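HTH-type transcriptional regulator AscG (Escherichia coli, PDB 3BRQ) represses transcription of the cryptic asc operon as a sequence-specific DNA-binding regulator of the LacI family. Local coordinates at residues P103-N108 with Q260-R265; A203-N208 with I233-I238. One frame throughout, in Å; residues are numbered along the deposited sequence.

Interaction 1: residues P103-N108 with Q260-R265; sequences PIMVLN and QEIIGR
Ile-262 runs out straight to meet Met-105, Val-106 and Leu-107: with CG1 anti to the backbone N (chi1 -157°) and chi2 also extended, CD1 is carried from the helix onto the strand. Met-105, a selenomethionine, is bent at chi3 (72°), which folds its CE back alongside CG1 of Ile-262 and the aliphatic part of Arg-265. Met-105 CB lies 3.8 Å from Ile-262 CG1, while CD1 of Ile-262 presses on the strand backbone, 3.4 Å from Val-106 O, and reaches Leu-107 CB at 3.9 Å. Further along the helix, Met-105 SE rests 3.8 Å from Arg-265 CB, the two side chains crossing at about a right angle. Arg-265 turns back along its helix in a salt bridge, NH2 donating to the anti lone pair of Glu-261 OE2 at 2.6 Å, tilted from the guanidinium plane, with a weak bond from NE. With an alanine in place of Ile-262, Met-105 CB, the Val-106 carbonyl and Leu-107 CB would probably be left facing a gap. Strand 104-107 and residues 260-265 of helix 255-270 run antiparallel, axes 9.4 Å apart; Val-119 of strand 118-119 and Met-82 of strand 80-84 also touch Ile-262, and Leu-266 packs on Met-105.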
ATOM      1  N   PRO B 103       1.278 -28.236  -7.864  1.00 27.52           N
ATOM      2  CA  PRO B 103       0.309 -27.719  -6.925  1.00 26.66           C
ATOM      3  C   PRO B 103      -0.026 -26.253  -7.261  1.00 25.19           C
ATOM      4  O   PRO B 103       0.879 -25.411  -7.260  1.00 25.20           O
ATOM      5  CB  PRO B 103       1.066 -27.777  -5.593  1.00 25.89           C
ATOM      6  CG  PRO B 103       2.086 -28.817  -5.818  1.00 28.37           C
ATOM      7  CD  PRO B 103       2.546 -28.549  -7.188  1.00 28.64           C
ATOM      8  N   ILE B 104      -1.290 -25.983  -7.572  1.00 23.27           N
ATOM      9  CA  ILE B 104      -1.779 -24.608  -7.849  1.00 22.75           C
ATOM     10  C   ILE B 104      -2.903 -24.285  -6.884  1.00 22.79           C
ATOM     11  O   ILE B 104      -3.869 -25.056  -6.760  1.00 23.47           O
ATOM     12  CB  ILE B 104      -2.269 -24.390  -9.308  1.00 21.96           C
ATOM     13  CG1 ILE B 104      -1.142 -24.699 -10.283  1.00 23.81           C
ATOM     14  CG2 ILE B 104      -2.791 -22.907  -9.520  1.00 19.44           C
ATOM     15  CD1 ILE B 104      -1.575 -24.776 -11.721  1.00 24.72           C
HETATM   16  N   MSE B 105      -2.777 -23.181  -6.160  1.00 21.16           N
HETATM   17  CA  MSE B 105      -3.848 -22.789  -5.262  1.00 22.11           C
HETATM   18  C   MSE B 105      -4.314 -21.367  -5.538  1.00 22.05           C
HETATM   19  O   MSE B 105      -3.509 -20.550  -6.000  1.00 24.62           O
HETATM   20  CB  MSE B 105      -3.391 -22.960  -3.805  1.00 20.87           C
HETATM   21  CG  MSE B 105      -3.421 -24.478  -3.420  1.00 23.12           C
HETATM   22 SE   MSE B 105      -3.063 -24.820  -1.570  0.50 18.46          SE
HETATM   23  CE  MSE B 105      -4.656 -24.200  -0.716  1.00 20.60           C
ATOM     24  N   VAL B 106      -5.572 -21.071  -5.193  1.00 20.66           N
ATOM     25  CA  VAL B 106      -6.203 -19.778  -5.478  1.00 20.49           C
ATOM     26  C   VAL B 106      -6.531 -19.079  -4.159  1.00 20.67           C
ATOM     27  O   VAL B 106      -6.996 -19.702  -3.218  1.00 20.99           O
ATOM     28  CB  VAL B 106      -7.491 -19.928  -6.397  1.00 19.82           C
ATOM     29  CG1 VAL B 106      -8.542 -20.709  -5.694  1.00 22.35           C
ATOM     30  CG2 VAL B 106      -8.073 -18.556  -6.800  1.00 16.80           C
ATOM     31  N   LEU B 107      -6.187 -17.793  -4.089  1.00 21.30           N
ATOM     32  CA  LEU B 107      -6.514 -16.889  -2.995  1.00 20.38           C
ATOM     33  C   LEU B 107      -7.692 -15.970  -3.386  1.00 21.82           C
ATOM     34  O   LEU B 107      -7.688 -15.357  -4.474  1.00 19.33           O
ATOM     35  CB  LEU B 107      -5.268 -16.011  -2.700  1.00 19.77           C
ATOM     36  CG  LEU B 107      -5.362 -15.036  -1.509  1.00 21.60           C
ATOM     37  CD1 LEU B 107      -5.378 -15.845  -0.167  1.00 19.73           C
ATOM     38  CD2 LEU B 107      -4.162 -14.080  -1.518  1.00 23.45           C
ATOM     39  N   ASN B 108      -8.665 -15.816  -2.474  1.00 22.79           N
ATOM     40  CA  ASN B 108      -9.730 -14.797  -2.600  1.00 25.71           C
ATOM     41  C   ASN B 108     -10.886 -15.229  -3.505  1.00 27.30           C
ATOM     42  O   ASN B 108     -11.748 -14.400  -3.838  1.00 29.65           O
ATOM     43  CB  ASN B 108      -9.194 -13.409  -3.043  1.00 25.22           C
ATOM     44  CG  ASN B 108     -10.144 -12.233  -2.642  1.00 28.52           C
ATOM     45  OD1 ASN B 108     -10.396 -11.311  -3.432  1.00 35.09           O
ATOM     46  ND2 ASN B 108     -10.666 -12.274  -1.437  1.00 22.01           N
ATOM     47  N   GLN B 260      -0.554 -17.402   5.357  1.00 29.35           N
ATOM     48  CA  GLN B 260       0.162 -18.478   6.006  1.00 28.82           C
ATOM     49  C   GLN B 260      -0.521 -19.798   5.702  1.00 27.89           C
ATOM     50  O   GLN B 260       0.159 -20.813   5.498  1.00 28.84           O
ATOM     51  CB  GLN B 260       0.219 -18.247   7.498  1.00 30.35           C
ATOM     52  CG  GLN B 260       1.141 -17.095   7.914  1.00 32.55           C
ATOM     53  CD  GLN B 260       1.064 -16.820   9.409  1.00 37.46           C
ATOM     54  OE1 GLN B 260       0.244 -17.408  10.111  1.00 39.70           O
ATOM     55  NE2 GLN B 260       1.926 -15.912   9.907  1.00 36.02           N
ATOM     56  N   GLU B 261      -1.843 -19.791   5.636  1.00 25.47           N
ATOM     57  CA  GLU B 261      -2.571 -20.982   5.178  1.00 25.04           C
ATOM     58  C   GLU B 261      -2.244 -21.405   3.753  1.00 24.46           C
ATOM     59  O   GLU B 261      -1.795 -22.511   3.528  1.00 24.61           O
ATOM     60  CB  GLU B 261      -4.074 -20.788   5.266  1.00 23.58           C
ATOM     61  CG  GLU B 261      -4.819 -22.059   4.992  1.00 27.80           C
ATOM     62  CD  GLU B 261      -4.793 -23.006   6.191  1.00 33.03           C
ATOM     63  OE1 GLU B 261      -4.045 -22.771   7.187  1.00 33.70           O
ATOM     64  OE2 GLU B 261      -5.556 -23.976   6.142  1.00 32.14           O
ATOM     65  N   ILE B 262      -2.538 -20.554   2.769  1.00 24.56           N
ATOM     66  CA  ILE B 262      -2.245 -20.908   1.370  1.00 23.33           C
ATOM     67  C   ILE B 262      -0.757 -21.162   1.099  1.00 23.18           C
ATOM     68  O   ILE B 262      -0.401 -22.103   0.411  1.00 22.27           O
ATOM     69  CB  ILE B 262      -2.826 -19.823   0.387  1.00 23.69           C
ATOM     70  CG1 ILE B 262      -3.027 -20.440  -1.023  1.00 21.43           C
ATOM     71  CG2 ILE B 262      -1.961 -18.551   0.409  1.00 24.50           C
ATOM     72  CD1 ILE B 262      -3.839 -19.518  -1.926  1.00 22.38           C
ATOM     73  N   ILE B 263       0.149 -20.345   1.633  1.00 23.11           N
ATOM     74  CA  ILE B 263       1.555 -20.626   1.348  1.00 23.16           C
ATOM     75  C   ILE B 263       1.997 -21.873   2.096  1.00 23.82           C
ATOM     76  O   ILE B 263       2.726 -22.709   1.560  1.00 23.36           O
ATOM     77  CB  ILE B 263       2.473 -19.431   1.701  1.00 24.72           C
ATOM     78  CG1 ILE B 263       2.175 -18.186   0.832  1.00 24.73           C
ATOM     79  CG2 ILE B 263       3.946 -19.840   1.635  1.00 24.73           C
ATOM     80  CD1 ILE B 263       2.149 -18.365  -0.683  1.00 28.31           C
ATOM     81  N   GLY B 264       1.548 -22.011   3.348  1.00 23.99           N
ATOM     82  CA  GLY B 264       1.911 -23.188   4.155  1.00 23.71           C
ATOM     83  C   GLY B 264       1.427 -24.479   3.490  1.00 24.04           C
ATOM     84  O   GLY B 264       2.191 -25.458   3.384  1.00 23.25           O
ATOM     85  N   ARG B 265       0.178 -24.471   3.024  1.00 22.59           N
ATOM     86  CA  ARG B 265      -0.337 -25.603   2.262  1.00 23.74           C
ATOM     87  C   ARG B 265       0.418 -25.904   0.978  1.00 23.87           C
ATOM     88  O   ARG B 265       0.648 -27.071   0.673  1.00 25.44           O
ATOM     89  CB  ARG B 265      -1.829 -25.449   1.982  1.00 23.65           C
ATOM     90  CG  ARG B 265      -2.668 -25.587   3.255  1.00 30.08           C
ATOM     91  CD  ARG B 265      -4.090 -25.955   2.893  1.00 40.04           C
ATOM     92  NE  ARG B 265      -5.087 -25.611   3.921  1.00 47.87           N
ATOM     93  CZ  ARG B 265      -6.415 -25.594   3.703  1.00 53.43           C
ATOM     94  NH1 ARG B 265      -6.906 -25.888   2.489  1.00 55.51           N
ATOM     95  NH2 ARG B 265      -7.263 -25.266   4.686  1.00 53.56           N
TER

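Interaction 2: residues A203-N208 with I233-I238; sequences ALVASN and IGFDDI
Strands 203-206 and 231-235 are the parallel neighbours of a beta-alpha-beta unit whose helix 209-221 makes the crossover, and Val-205 pairs with Ile-233 between them. The pairing rests on two backbone hydrogen bonds between Ile-233 and the residues flanking Val-205: its N donates to Leu-204 O at 3.1 Å, and its O accepts from Ala-206 N at 2.9 Å, both nearly straight. The short strand axes are inclined by 8°, close to parallel.

Beyond this pair, CA-H...O contacts continue the approach. Gly-234 CA meets Ala-206 O at 3.4 Å, and Asn-208 CA meets Phe-235 O at 3.3 Å where the first strand has already turned toward its helix.

The apolar share falls to Phe-235. Its CG stands anti to the carbonyl carbon (chi1 -64°), which lays the ring back along the neighbouring strand, so that CE2 comes 3.8 Å from Val-205 CG1 at the ring edge. Thr-126 of helix 123-136 also touches this residue.

The polar side chains past the C-terminal ends of the strands find their hydrogen-bonding partners outside the pair, although Asp-236 OD2 also lies 3.6 Å from Asn-208 CB. Asn-208 is the N-cap of helix 209-221, its OD1 accepting from Met-211 N and its ND2 donating to Trp-182 O, while Asp-236 OD1 bonds to Tyr-31 OH. In the plane of the Phe-235 ring, Ala-206 O approaches the edge, 3.2 Å from CD2.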
ATOM      1  N   ALA B 203     -26.233   6.311   8.268  1.00 22.81           N
ATOM      2  CA  ALA B 203     -24.982   5.579   8.294  1.00 22.22           C
ATOM      3  C   ALA B 203     -24.505   5.370   6.860  1.00 21.88           C
ATOM      4  O   ALA B 203     -25.328   5.294   5.956  1.00 21.50           O
ATOM      5  CB  ALA B 203     -25.156   4.210   9.043  1.00 21.63           C
ATOM      6  N   LEU B 204     -23.185   5.304   6.678  1.00 19.75           N
ATOM      7  CA  LEU B 204     -22.570   5.062   5.371  1.00 21.11           C
ATOM      8  C   LEU B 204     -21.568   3.906   5.486  1.00 20.18           C
ATOM      9  O   LEU B 204     -20.636   3.942   6.343  1.00 20.07           O
ATOM     10  CB  LEU B 204     -21.816   6.325   4.859  1.00 21.49           C
ATOM     11  CG  LEU B 204     -20.957   5.961   3.620  1.00 22.55           C
ATOM     12  CD1 LEU B 204     -21.575   6.464   2.383  1.00 25.62           C
ATOM     13  CD2 LEU B 204     -19.529   6.475   3.735  1.00 27.62           C
ATOM     14  N   VAL B 205     -21.724   2.904   4.611  1.00 19.41           N
ATOM     15  CA  VAL B 205     -20.751   1.779   4.544  1.00 18.38           C
ATOM     16  C   VAL B 205     -19.930   2.005   3.287  1.00 19.33           C
ATOM     17  O   VAL B 205     -20.508   2.022   2.194  1.00 19.10           O
ATOM     18  CB  VAL B 205     -21.472   0.404   4.508  1.00 17.53           C
ATOM     19  CG1 VAL B 205     -20.470  -0.747   4.363  1.00 15.75           C
ATOM     20  CG2 VAL B 205     -22.295   0.215   5.809  1.00 20.42           C
ATOM     21  N   ALA B 206     -18.607   2.266   3.444  1.00 18.75           N
ATOM     22  CA  ALA B 206     -17.688   2.408   2.301  1.00 18.23           C
ATOM     23  C   ALA B 206     -16.980   1.090   2.111  1.00 18.14           C
ATOM     24  O   ALA B 206     -16.533   0.499   3.075  1.00 18.89           O
ATOM     25  CB  ALA B 206     -16.630   3.504   2.555  1.00 19.10           C
ATOM     26  N   SER B 207     -16.809   0.669   0.852  1.00 17.77           N
ATOM     27  CA  SER B 207     -16.224  -0.619   0.554  1.00 16.72           C
ATOM     28  C   SER B 207     -14.721  -0.684   0.814  1.00 16.67           C
ATOM     29  O   SER B 207     -14.173  -1.785   0.801  1.00 16.96           O
ATOM     30  CB  SER B 207     -16.611  -1.096  -0.861  1.00 14.81           C
ATOM     31  OG  SER B 207     -17.992  -1.444  -0.887  1.00 20.90           O
ATOM     32  N   ASN B 208     -14.041   0.448   1.107  1.00 17.69           N
ATOM     33  CA  ASN B 208     -12.701   0.304   1.669  1.00 17.03           C
ATOM     34  C   ASN B 208     -12.374   1.527   2.558  1.00 17.60           C
ATOM     35  O   ASN B 208     -13.096   2.523   2.580  1.00 15.76           O
ATOM     36  CB  ASN B 208     -11.628   0.082   0.573  1.00 18.22           C
ATOM     37  CG  ASN B 208     -11.333   1.355  -0.274  1.00 21.76           C
ATOM     38  OD1 ASN B 208     -12.157   2.237  -0.394  1.00 22.53           O
ATOM     39  ND2 ASN B 208     -10.158   1.398  -0.905  1.00 19.26           N
ATOM     40  N   ILE B 233     -18.415   3.294   8.387  1.00 22.72           N
ATOM     41  CA  ILE B 233     -17.680   2.002   8.456  1.00 22.45           C
ATOM     42  C   ILE B 233     -16.932   1.807   7.122  1.00 20.91           C
ATOM     43  O   ILE B 233     -17.441   2.148   6.062  1.00 19.42           O
ATOM     44  CB  ILE B 233     -18.700   0.822   8.700  1.00 23.41           C
ATOM     45  CG1 ILE B 233     -19.312   0.927  10.122  1.00 24.49           C
ATOM     46  CG2 ILE B 233     -18.053  -0.531   8.541  1.00 26.61           C
ATOM     47  CD1 ILE B 233     -20.029  -0.381  10.594  1.00 25.81           C
ATOM     48  N   GLY B 234     -15.694   1.330   7.193  1.00 19.53           N
ATOM     49  CA  GLY B 234     -14.954   0.897   6.014  1.00 18.86           C
ATOM     50  C   GLY B 234     -14.591  -0.565   6.123  1.00 17.24           C
ATOM     51  O   GLY B 234     -15.067  -1.249   7.017  1.00 18.02           O
ATOM     52  N   PHE B 235     -13.791  -1.029   5.167  1.00 18.01           N
ATOM     53  CA  PHE B 235     -13.119  -2.354   5.159  1.00 18.61           C
ATOM     54  C   PHE B 235     -11.625  -2.218   4.910  1.00 19.44           C
ATOM     55  O   PHE B 235     -11.250  -1.461   4.036  1.00 18.69           O
ATOM     56  CB  PHE B 235     -13.607  -3.154   3.993  1.00 17.47           C
ATOM     57  CG  PHE B 235     -15.072  -3.483   4.078  1.00 13.92           C
ATOM     58  CD1 PHE B 235     -15.473  -4.741   4.428  1.00 18.28           C
ATOM     59  CD2 PHE B 235     -16.023  -2.517   3.833  1.00 17.45           C
ATOM     60  CE1 PHE B 235     -16.778  -5.058   4.460  1.00 12.75           C
ATOM     61  CE2 PHE B 235     -17.374  -2.808   3.873  1.00 18.53           C
ATOM     62  CZ  PHE B 235     -17.757  -4.059   4.209  1.00 16.43           C
ATOM     63  N   ASP B 236     -10.825  -3.066   5.554  1.00 19.86           N
ATOM     64  CA  ASP B 236      -9.357  -3.148   5.331  1.00 23.14           C
ATOM     65  C   ASP B 236      -8.665  -2.947   6.670  1.00 23.08           C
ATOM     66  O   ASP B 236      -7.583  -3.485   6.885  1.00 24.79           O
ATOM     67  CB  ASP B 236      -8.731  -2.036   4.437  1.00 23.60           C
ATOM     68  CG  ASP B 236      -8.994  -2.204   2.896  1.00 28.81           C
ATOM     69  OD1 ASP B 236      -9.458  -3.256   2.430  1.00 29.65           O
ATOM     70  OD2 ASP B 236      -8.727  -1.215   2.169  1.00 33.04           O
ATOM     71  N   ASP B 237      -9.231  -2.100   7.514  1.00 22.88           N
ATOM     72  CA  ASP B 237      -8.611  -1.768   8.806  1.00 24.86           C
ATOM     73  C   ASP B 237      -7.158  -1.319   8.583  1.00 24.78           C
ATOM     74  O   ASP B 237      -6.209  -1.855   9.205  1.00 25.73           O
ATOM     75  CB  ASP B 237      -8.714  -2.963   9.768  1.00 24.71           C
ATOM     76  CG  ASP B 237      -8.314  -2.624  11.158  1.00 28.02           C
ATOM     77  OD1 ASP B 237      -8.562  -1.487  11.606  1.00 30.79           O
ATOM     78  OD2 ASP B 237      -7.728  -3.518  11.815  1.00 28.65           O
ATOM     79  N   ILE B 238      -6.972  -0.347   7.708  1.00 23.24           N
ATOM     80  CA  ILE B 238      -5.586   0.182   7.452  1.00 23.48           C
ATOM     81  C   ILE B 238      -4.896   0.747   8.692  1.00 23.85           C
ATOM     82  O   ILE B 238      -5.533   1.079   9.687  1.00 22.44           O
ATOM     83  CB  ILE B 238      -5.542   1.188   6.307  1.00 22.91           C
ATOM     84  CG1 ILE B 238      -6.393   2.415   6.637  1.00 19.96           C
ATOM     85  CG2 ILE B 238      -5.983   0.508   4.966  1.00 24.89           C
ATOM     86  CD1 ILE B 238      -6.490   3.372   5.495  1.00 16.66           C
TER

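From the N terminus, the chain first passes through residues 103-108, on a strand of the five-stranded parallel sheet, and then crosses to the second, mixed sheet. There 203-208 is followed by helix 209-221, and the return at 233-238 closes the short loop of interaction 2, with 24 residues between its segments. Only later does helix 255-270 come back against the first sheet, where 260-265 closes the 151-residue loop of interaction 1. Interaction 2 is therefore nested within interaction 1. Their centres lie about 26 Å apart on opposite sides of the chain's centre: interaction 2 joins neighbouring strands of the mixed sheet, interaction 1 ties a late helix to an early strand of the parallel sheet.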